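Local coordinates for uncharacterized protein (Sinorhizobium meliloti, PDB 4DNH) that is of unknown function but has a TIM-barrel fold and may be related to the dihydrodipicolinate synthase family, at residues A[226-240]-A[249-263]. Sequence-based numbering, arbitrary orientation.
Sequences VDGIKISLLSKEKEI and GVRMYTGDDFNYAEL. With GOL (glycerol), chain B.
Asp227 OD2 is gripped twice: Tyr253 OH donates to its syn lone pair over 2.8 Å, and Arg152 adds a salt bridge. The carboxylate oxygen lies in plane at the edge of the tyrosine ring, which hangs beside Gly228, where a side chain would strike it. Alongside this pair, the parallel strands 228-232 and 251-254 run in register, Tyr253 N reaching Ile229 O at 2.8 Å. On the sheet's other face, Glu239 comes from the helix with CG anti to its backbone nitrogen (chi1 -170°), CG lying 3.9 Å from Met252 SE. Its OE1 accepts from Thr254 OG1 at 2.7 Å through the syn lone pair, Ser272 binds OE2, and Leu263 CD1 comes up to the carboxylate. Replaced by an alanine, Glu239 would probably leave both hydroxyls without this acceptor and open a gap beside Met252 and Leu263. Farther out, Lys236 NZ and Glu262 OE1 form a salt bridge whose hydrogen bond is weak, 3.3 Å. A glycerol, probably from the crystallisation liquor, accepts from Lys230 NZ (O1) and Ser232 OG (O2) and donates to Gly255 O (O2) and Asp257 OD2 (O3). It sits at the C-terminal strand ends, where TIM-barrel enzymes carry their active sites; 226-232, 236-243 and 251-254 form one parallel beta-alpha-beta unit of that barrel.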
ATOM      1  N   VAL A 226      -9.505  -1.283 -18.383  1.00 62.62           N
ATOM      2  CA  VAL A 226      -8.548  -1.697 -17.347  1.00 56.71           C
ATOM      3  C   VAL A 226      -7.158  -1.110 -17.601  1.00 55.77           C
ATOM      4  O   VAL A 226      -6.442  -1.556 -18.497  1.00 57.79           O
ATOM      5  CB  VAL A 226      -8.490  -3.243 -17.209  1.00 55.15           C
ATOM      6  CG1 VAL A 226      -7.372  -3.683 -16.271  1.00 54.09           C
ATOM      7  CG2 VAL A 226      -9.824  -3.789 -16.710  1.00 54.41           C
ATOM      8  N   ASP A 227      -6.789  -0.106 -16.811  1.00 54.83           N
ATOM      9  CA  ASP A 227      -5.455   0.490 -16.877  1.00 56.95           C
ATOM     10  C   ASP A 227      -4.403  -0.500 -16.389  1.00 56.84           C
ATOM     11  O   ASP A 227      -3.332  -0.614 -16.988  1.00 57.63           O
ATOM     12  CB  ASP A 227      -5.404   1.790 -16.064  1.00 61.33           C
ATOM     13  CG  ASP A 227      -4.008   2.424 -16.028  1.00 68.33           C
ATOM     14  OD1 ASP A 227      -3.595   3.053 -17.032  1.00 72.72           O
ATOM     15  OD2 ASP A 227      -3.332   2.318 -14.979  1.00 68.94           O
ATOM     16  N   GLY A 228      -4.714  -1.234 -15.317  1.00 56.55           N
ATOM     17  CA  GLY A 228      -3.783  -2.239 -14.801  1.00 59.24           C
ATOM     18  C   GLY A 228      -4.303  -3.219 -13.762  1.00 59.13           C
ATOM     19  O   GLY A 228      -5.472  -3.175 -13.378  1.00 62.16           O
ATOM     20  N   ILE A 229      -3.429  -4.121 -13.324  1.00 54.32           N
ATOM     21  CA  ILE A 229      -3.741  -5.031 -12.215  1.00 52.50           C
ATOM     22  C   ILE A 229      -2.643  -4.937 -11.164  1.00 51.54           C
ATOM     23  O   ILE A 229      -1.451  -4.914 -11.506  1.00 51.99           O
ATOM     24  CB  ILE A 229      -3.992  -6.504 -12.671  1.00 54.05           C
ATOM     25  CG1 ILE A 229      -3.853  -7.473 -11.507  1.00 53.91           C
ATOM     26  CG2 ILE A 229      -3.035  -6.940 -13.773  1.00 54.96           C
ATOM     27  CD1 ILE A 229      -4.665  -8.736 -11.663  1.00 55.72           C
ATOM     28  N   LYS A 230      -3.053  -4.823  -9.897  1.00 49.93           N
ATOM     29  CA  LYS A 230      -2.129  -4.897  -8.767  1.00 49.77           C
ATOM     30  C   LYS A 230      -2.265  -6.258  -8.116  1.00 51.32           C
ATOM     31  O   LYS A 230      -3.345  -6.633  -7.652  1.00 51.87           O
ATOM     32  CB  LYS A 230      -2.411  -3.814  -7.726  1.00 48.69           C
ATOM     33  CG  LYS A 230      -1.622  -3.987  -6.436  1.00 49.07           C
ATOM     34  CD  LYS A 230      -2.052  -3.013  -5.343  1.00 49.80           C
ATOM     35  CE  LYS A 230      -1.352  -3.352  -4.030  1.00 51.87           C
ATOM     36  NZ  LYS A 230      -1.623  -2.415  -2.902  1.00 53.09           N
ATOM     37  N   ILE A 231      -1.162  -6.990  -8.071  1.00 50.83           N
ATOM     38  CA  ILE A 231      -1.176  -8.289  -7.442  1.00 52.50           C
ATOM     39  C   ILE A 231      -0.424  -8.221  -6.111  1.00 51.93           C
ATOM     40  O   ILE A 231       0.713  -7.704  -6.041  1.00 50.37           O
ATOM     41  CB  ILE A 231      -0.676  -9.393  -8.413  1.00 57.69           C
ATOM     42  CG1 ILE A 231      -1.093 -10.771  -7.905  1.00 64.31           C
ATOM     43  CG2 ILE A 231       0.827  -9.290  -8.677  1.00 57.46           C
ATOM     44  CD1 ILE A 231      -0.934 -11.888  -8.917  1.00 69.78           C
ATOM     45  N   SER A 232      -1.097  -8.707  -5.062  1.00 49.49           N
ATOM     46  CA  SER A 232      -0.597  -8.704  -3.692  1.00 47.71           C
ATOM     47  C   SER A 232      -0.662 -10.110  -3.116  1.00 50.09           C
ATOM     48  O   SER A 232      -1.375 -10.364  -2.144  1.00 46.92           O
ATOM     49  CB  SER A 232      -1.441  -7.771  -2.837  1.00 49.10           C
ATOM     50  OG  SER A 232      -1.132  -6.419  -3.103  1.00 54.07           O
ATOM     51  N   LEU A 233       0.069 -11.022  -3.746  1.00 54.19           N
ATOM     52  CA  LEU A 233       0.116 -12.422  -3.352  1.00 53.76           C
ATOM     53  C   LEU A 233       1.470 -12.775  -2.762  1.00 55.74           C
ATOM     54  O   LEU A 233       1.665 -13.878  -2.260  1.00 58.30           O
ATOM     55  CB  LEU A 233      -0.108 -13.306  -4.571  1.00 56.15           C
ATOM     56  CG  LEU A 233      -1.426 -13.231  -5.324  1.00 58.65           C
ATOM     57  CD1 LEU A 233      -1.477 -14.411  -6.277  1.00 59.03           C
ATOM     58  CD2 LEU A 233      -2.603 -13.276  -4.363  1.00 60.31           C
ATOM     59  N   LEU A 234       2.411 -11.841  -2.860  1.00 56.74           N
ATOM     60  CA  LEU A 234       3.807 -12.043  -2.449  1.00 58.19           C
ATOM     61  C   LEU A 234       4.432 -13.345  -2.983  1.00 62.47           C
ATOM     62  O   LEU A 234       5.228 -13.998  -2.305  1.00 62.81           O
ATOM     63  CB  LEU A 234       3.954 -11.929  -0.931  1.00 54.45           C
ATOM     64  CG  LEU A 234       3.449 -10.678  -0.212  1.00 52.33           C
ATOM     65  CD1 LEU A 234       3.960 -10.706   1.216  1.00 49.76           C
ATOM     66  CD2 LEU A 234       3.878  -9.384  -0.899  1.00 54.44           C
ATOM     67  N   SER A 235       4.041 -13.709  -4.201  1.00 65.30           N
ATOM     68  CA  SER A 235       4.576 -14.865  -4.903  1.00 64.56           C
ATOM     69  C   SER A 235       5.172 -14.306  -6.184  1.00 62.80           C
ATOM     70  O   SER A 235       4.469 -14.099  -7.172  1.00 64.88           O
ATOM     71  CB  SER A 235       3.455 -15.864  -5.214  1.00 70.12           C
ATOM     72  OG  SER A 235       3.926 -17.210  -5.252  1.00 75.83           O
ATOM     73  N   LYS A 236       6.472 -14.033  -6.143  1.00 60.28           N
ATOM     74  CA  LYS A 236       7.193 -13.390  -7.240  1.00 58.93           C
ATOM     75  C   LYS A 236       7.109 -14.154  -8.586  1.00 61.92           C
ATOM     76  O   LYS A 236       6.961 -13.536  -9.651  1.00 62.21           O
ATOM     77  CB  LYS A 236       8.636 -13.115  -6.800  1.00 58.23           C
ATOM     78  CG  LYS A 236       9.679 -13.102  -7.895  1.00 63.70           C
ATOM     79  CD  LYS A 236      11.049 -13.346  -7.300  1.00 66.76           C
ATOM     80  CE  LYS A 236      11.821 -14.339  -8.149  1.00 69.73           C
ATOM     81  NZ  LYS A 236      13.177 -14.605  -7.597  1.00 70.49           N
ATOM     82  N   GLU A 237       7.174 -15.486  -8.544  1.00 61.14           N
ATOM     83  CA  GLU A 237       7.008 -16.266  -9.775  1.00 66.71           C
ATOM     84  C   GLU A 237       5.617 -16.093 -10.384  1.00 62.63           C
ATOM     85  O   GLU A 237       5.464 -16.149 -11.603  1.00 63.15           O
ATOM     86  CB  GLU A 237       7.366 -17.760  -9.612  1.00 74.01           C
ATOM     87  CG  GLU A 237       7.061 -18.369  -8.251  1.00 83.59           C
ATOM     88  CD  GLU A 237       5.616 -18.820  -8.064  1.00 84.70           C
ATOM     89  OE1 GLU A 237       4.917 -18.225  -7.215  1.00 82.94           O
ATOM     90  OE2 GLU A 237       5.180 -19.774  -8.745  1.00 82.94           O
ATOM     91  N   LYS A 238       4.616 -15.866  -9.543  1.00 58.58           N
ATOM     92  CA  LYS A 238       3.253 -15.749 -10.033  1.00 60.00           C
ATOM     93  C   LYS A 238       3.028 -14.438 -10.788  1.00 60.00           C
ATOM     94  O   LYS A 238       2.263 -14.410 -11.759  1.00 62.45           O
ATOM     95  CB  LYS A 238       2.233 -15.959  -8.914  1.00 61.39           C
ATOM     96  CG  LYS A 238       1.918 -17.432  -8.656  1.00 63.18           C
ATOM     97  CD  LYS A 238       1.135 -17.646  -7.369  1.00 62.66           C
ATOM     98  CE  LYS A 238       1.187 -19.096  -6.921  1.00 64.52           C
ATOM     99  NZ  LYS A 238       2.540 -19.482  -6.425  1.00 65.07           N
ATOM    100  N   GLU A 239       3.730 -13.383 -10.369  1.00 55.47           N
ATOM    101  CA  GLU A 239       3.669 -12.085 -11.030  1.00 54.84           C
ATOM    102  C   GLU A 239       4.345 -12.111 -12.416  1.00 56.06           C
ATOM    103  O   GLU A 239       3.789 -11.608 -13.406  1.00 57.09           O
ATOM    104  CB  GLU A 239       4.288 -10.990 -10.142  1.00 52.78           C
ATOM    105  CG  GLU A 239       4.036  -9.584 -10.651  1.00 53.69           C
ATOM    106  CD  GLU A 239       4.583  -8.470  -9.758  1.00 56.51           C
ATOM    107  OE1 GLU A 239       4.623  -8.634  -8.517  1.00 60.89           O
ATOM    108  OE2 GLU A 239       4.957  -7.406 -10.304  1.00 54.78           O
ATOM    109  N   ILE A 240       5.542 -12.691 -12.473  1.00 54.87           N
ATOM    110  CA  ILE A 240       6.327 -12.749 -13.698  1.00 56.52           C
ATOM    111  C   ILE A 240       5.553 -13.516 -14.756  1.00 58.23           C
ATOM    112  O   ILE A 240       5.460 -13.069 -15.904  1.00 58.74           O
ATOM    113  CB  ILE A 240       7.732 -13.349 -13.455  1.00 58.26           C
ATOM    114  CG1 ILE A 240       8.570 -12.360 -12.615  1.00 55.98           C
ATOM    115  CG2 ILE A 240       8.419 -13.678 -14.772  1.00 59.57           C
ATOM    116  CD1 ILE A 240       9.919 -12.868 -12.148  1.00 54.82           C
ATOM    117  N   GLY A 249      -1.464  -2.756 -23.430  1.00 77.78           N
ATOM    118  CA  GLY A 249      -1.905  -1.555 -22.697  1.00 73.76           C
ATOM    119  C   GLY A 249      -2.561  -1.772 -21.338  1.00 69.88           C
ATOM    120  O   GLY A 249      -3.205  -0.868 -20.786  1.00 67.83           O
ATOM    121  N   VAL A 250      -2.408  -2.974 -20.797  1.00 68.56           N
ATOM    122  CA  VAL A 250      -2.860  -3.279 -19.447  1.00 64.15           C
ATOM    123  C   VAL A 250      -1.594  -3.408 -18.596  1.00 62.61           C
ATOM    124  O   VAL A 250      -0.836  -4.362 -18.760  1.00 64.13           O
ATOM    125  CB  VAL A 250      -3.734  -4.564 -19.413  1.00 61.70           C
ATOM    126  CG1 VAL A 250      -4.041  -4.981 -17.986  1.00 59.37           C
ATOM    127  CG2 VAL A 250      -5.035  -4.361 -20.183  1.00 61.53           C
ATOM    128  N   ARG A 251      -1.343  -2.432 -17.719  1.00 59.86           N
ATOM    129  CA  ARG A 251      -0.117  -2.436 -16.904  1.00 58.42           C
ATOM    130  C   ARG A 251      -0.118  -3.455 -15.744  1.00 56.62           C
ATOM    131  O   ARG A 251      -1.173  -3.817 -15.217  1.00 55.98           O
ATOM    132  CB  ARG A 251       0.147  -1.054 -16.335  1.00 55.49           C
ATOM    133  CG  ARG A 251       0.398   0.050 -17.339  1.00 54.00           C
ATOM    134  CD  ARG A 251       0.553   1.357 -16.571  1.00 53.31           C
ATOM    135  NE  ARG A 251       0.942   2.495 -17.408  1.00 55.95           N
ATOM    136  CZ  ARG A 251       2.154   2.690 -17.933  1.00 55.39           C
ATOM    137  NH1 ARG A 251       3.148   1.813 -17.746  1.00 52.69           N
ATOM    138  NH2 ARG A 251       2.363   3.778 -18.666  1.00 56.86           N
HETATM  139  N   MSE A 252       1.075  -3.909 -15.356  1.00 56.09           N
HETATM  140  CA  MSE A 252       1.251  -4.746 -14.158  1.00 55.04           C
HETATM  141  C   MSE A 252       1.778  -3.868 -13.057  1.00 54.40           C
HETATM  142  O   MSE A 252       2.918  -3.381 -13.117  1.00 55.86           O
HETATM  143  CB  MSE A 252       2.215  -5.900 -14.437  1.00 56.91           C
HETATM  144  CG  MSE A 252       2.632  -6.723 -13.211  1.00 62.30           C
HETATM  145 SE   MSE A 252       1.122  -7.602 -12.278  1.00 75.57          SE
HETATM  146  CE  MSE A 252       0.881  -9.172 -13.444  1.00 72.83           C
ATOM    147  N   TYR A 253       0.950  -3.623 -12.048  1.00 51.15           N
ATOM    148  CA  TYR A 253       1.415  -2.867 -10.895  1.00 48.90           C
ATOM    149  C   TYR A 253       1.837  -3.863  -9.827  1.00 49.23           C
ATOM    150  O   TYR A 253       1.014  -4.660  -9.357  1.00 50.24           O
ATOM    151  CB  TYR A 253       0.330  -1.929 -10.364  1.00 47.35           C
ATOM    152  CG  TYR A 253       0.017  -0.729 -11.261  1.00 47.76           C
ATOM    153  CD1 TYR A 253       0.839   0.401 -11.262  1.00 45.21           C
ATOM    154  CD2 TYR A 253      -1.120  -0.719 -12.082  1.00 47.99           C
ATOM    155  CE1 TYR A 253       0.552   1.491 -12.061  1.00 46.49           C
ATOM    156  CE2 TYR A 253      -1.414   0.369 -12.883  1.00 48.66           C
ATOM    157  CZ  TYR A 253      -0.574   1.472 -12.871  1.00 48.15           C
ATOM    158  OH  TYR A 253      -0.848   2.558 -13.671  1.00 47.45           O
ATOM    159  N   THR A 254       3.114  -3.835  -9.447  1.00 47.11           N
ATOM    160  CA  THR A 254       3.574  -4.737  -8.403  1.00 46.38           C
ATOM    161  C   THR A 254       3.030  -4.357  -7.012  1.00 45.03           C
ATOM    162  O   THR A 254       2.942  -3.188  -6.662  1.00 43.76           O
ATOM    163  CB  THR A 254       5.104  -4.984  -8.414  1.00 46.07           C
ATOM    164  OG1 THR A 254       5.369  -6.163  -7.648  1.00 50.36           O
ATOM    165  CG2 THR A 254       5.903  -3.823  -7.834  1.00 43.35           C
ATOM    166  N   GLY A 255       2.620  -5.366  -6.259  1.00 46.46           N
ATOM    167  CA  GLY A 255       2.057  -5.174  -4.940  1.00 44.91           C
ATOM    168  C   GLY A 255       2.919  -5.978  -4.016  1.00 45.17           C
ATOM    169  O   GLY A 255       2.653  -6.076  -2.826  1.00 45.70           O
ATOM    170  N   ASP A 256       3.977  -6.529  -4.598  1.00 46.51           N
ATOM    171  CA  ASP A 256       4.901  -7.414  -3.921  1.00 47.59           C
ATOM    172  C   ASP A 256       5.959  -6.602  -3.179  1.00 47.12           C
ATOM    173  O   ASP A 256       6.986  -6.222  -3.754  1.00 49.23           O
ATOM    174  CB  ASP A 256       5.538  -8.344  -4.959  1.00 49.75           C
ATOM    175  CG  ASP A 256       6.248  -9.528  -4.345  1.00 49.25           C
ATOM    176  OD1 ASP A 256       6.919  -9.345  -3.314  1.00 46.28           O
ATOM    177  OD2 ASP A 256       6.153 -10.643  -4.919  1.00 52.63           O
ATOM    178  N   ASP A 257       5.707  -6.351  -1.897  1.00 44.21           N
ATOM    179  CA  ASP A 257       6.661  -5.623  -1.047  1.00 44.39           C
ATOM    180  C   ASP A 257       7.894  -6.445  -0.629  1.00 44.95           C
ATOM    181  O   ASP A 257       8.778  -5.928   0.062  1.00 45.57           O
ATOM    182  CB  ASP A 257       5.952  -5.066   0.197  1.00 44.08           C
ATOM    183  CG  ASP A 257       4.761  -4.153  -0.146  1.00 41.79           C
ATOM    184  OD1 ASP A 257       4.978  -2.952  -0.432  1.00 41.92           O
ATOM    185  OD2 ASP A 257       3.607  -4.635  -0.100  1.00 39.18           O
ATOM    186  N   PHE A 258       7.961  -7.713  -1.041  1.00 43.51           N
ATOM    187  CA  PHE A 258       9.147  -8.545  -0.794  1.00 43.02           C
ATOM    188  C   PHE A 258      10.143  -8.497  -1.948  1.00 44.20           C
ATOM    189  O   PHE A 258      11.343  -8.703  -1.749  1.00 45.78           O
ATOM    190  CB  PHE A 258       8.739  -9.995  -0.567  1.00 44.75           C
ATOM    191  CG  PHE A 258       8.561 -10.360   0.869  1.00 43.96           C
ATOM    192  CD1 PHE A 258       7.485  -9.865   1.598  1.00 42.34           C
ATOM    193  CD2 PHE A 258       9.455 -11.231   1.489  1.00 44.21           C
ATOM    194  CE1 PHE A 258       7.313 -10.207   2.927  1.00 41.24           C
ATOM    195  CE2 PHE A 258       9.289 -11.585   2.821  1.00 44.30           C
ATOM    196  CZ  PHE A 258       8.216 -11.068   3.538  1.00 43.30           C
ATOM    197  N   ASN A 259       9.634  -8.199  -3.144  1.00 44.82           N
ATOM    198  CA  ASN A 259      10.356  -8.396  -4.404  1.00 44.43           C
ATOM    199  C   ASN A 259      10.324  -7.253  -5.414  1.00 46.62           C
ATOM    200  O   ASN A 259      10.757  -7.426  -6.561  1.00 50.04           O
ATOM    201  CB  ASN A 259       9.811  -9.646  -5.052  1.00 43.13           C
ATOM    202  CG  ASN A 259      10.129 -10.872  -4.241  1.00 41.90           C
ATOM    203  OD1 ASN A 259      11.293 -11.133  -3.952  1.00 40.98           O
ATOM    204  ND2 ASN A 259       9.099 -11.601  -3.822  1.00 41.40           N
ATOM    205  N   TYR A 260       9.830  -6.096  -4.975  1.00 43.70           N
ATOM    206  CA  TYR A 260       9.656  -4.905  -5.809  1.00 43.95           C
ATOM    207  C   TYR A 260      10.871  -4.458  -6.644  1.00 47.79           C
ATOM    208  O   TYR A 260      10.720  -4.110  -7.820  1.00 50.80           O
ATOM    209  CB  TYR A 260       9.132  -3.740  -4.959  1.00 40.90           C
ATOM    210  CG  TYR A 260       9.984  -3.380  -3.754  1.00 39.69           C
ATOM    211  CD1 TYR A 260       9.874  -4.086  -2.552  1.00 38.06           C
ATOM    212  CD2 TYR A 260      10.887  -2.312  -3.810  1.00 40.18           C
ATOM    213  CE1 TYR A 260      10.654  -3.753  -1.450  1.00 37.91           C
ATOM    214  CE2 TYR A 260      11.673  -1.969  -2.717  1.00 39.22           C
ATOM    215  CZ  TYR A 260      11.557  -2.692  -1.535  1.00 39.18           C
ATOM    216  OH  TYR A 260      12.345  -2.345  -0.442  1.00 39.03           O
ATOM    217  N   ALA A 261      12.064  -4.458  -6.059  1.00 46.69           N
ATOM    218  CA  ALA A 261      13.255  -4.014  -6.797  1.00 48.10           C
ATOM    219  C   ALA A 261      13.486  -4.865  -8.047  1.00 53.44           C
ATOM    220  O   ALA A 261      13.630  -4.316  -9.144  1.00 55.98           O
ATOM    221  CB  ALA A 261      14.487  -4.007  -5.902  1.00 46.49           C
ATOM    222  N   GLU A 262      13.484  -6.195  -7.870  1.00 54.31           N
ATOM    223  CA  GLU A 262      13.655  -7.159  -8.956  1.00 54.86           C
ATOM    224  C   GLU A 262      12.575  -7.019 -10.023  1.00 53.63           C
ATOM    225  O   GLU A 262      12.875  -7.060 -11.226  1.00 56.83           O
ATOM    226  CB  GLU A 262      13.669  -8.602  -8.423  1.00 56.79           C
ATOM    227  CG  GLU A 262      13.928  -9.648  -9.504  1.00 61.72           C
ATOM    228  CD  GLU A 262      13.666 -11.087  -9.063  1.00 69.96           C
ATOM    229  OE1 GLU A 262      13.818 -11.388  -7.856  1.00 70.91           O
ATOM    230  OE2 GLU A 262      13.323 -11.931  -9.936  1.00 70.36           O
ATOM    231  N   LEU A 263      11.330  -6.866  -9.579  1.00 49.22           N
ATOM    232  CA  LEU A 263      10.185  -6.804 -10.486  1.00 49.29           C
ATOM    233  C   LEU A 263      10.077  -5.484 -11.243  1.00 49.68           C
ATOM    234  O   LEU A 263       9.794  -5.490 -12.449  1.00 51.55           O
ATOM    235  CB  LEU A 263       8.886  -7.106  -9.736  1.00 50.28           C
ATOM    236  CG  LEU A 263       8.804  -8.464  -9.023  1.00 51.69           C
ATOM    237  CD1 LEU A 263       7.698  -8.460  -7.980  1.00 50.19           C
ATOM    238  CD2 LEU A 263       8.594  -9.573 -10.032  1.00 52.91           C
TER
HETATM  239  C1  GOL B 500      -1.071  -4.975   0.152  1.00 42.66           C
HETATM  240  O1  GOL B 500      -1.945  -4.390  -0.816  1.00 43.89           O
HETATM  241  C2  GOL B 500       0.367  -4.689  -0.252  1.00 42.58           C
HETATM  242  O2  GOL B 500       0.602  -5.163  -1.594  1.00 42.13           O
HETATM  243  C3  GOL B 500       0.636  -3.192  -0.140  1.00 41.22           C
HETATM  244  O3  GOL B 500       1.838  -2.872  -0.854  1.00 41.63           O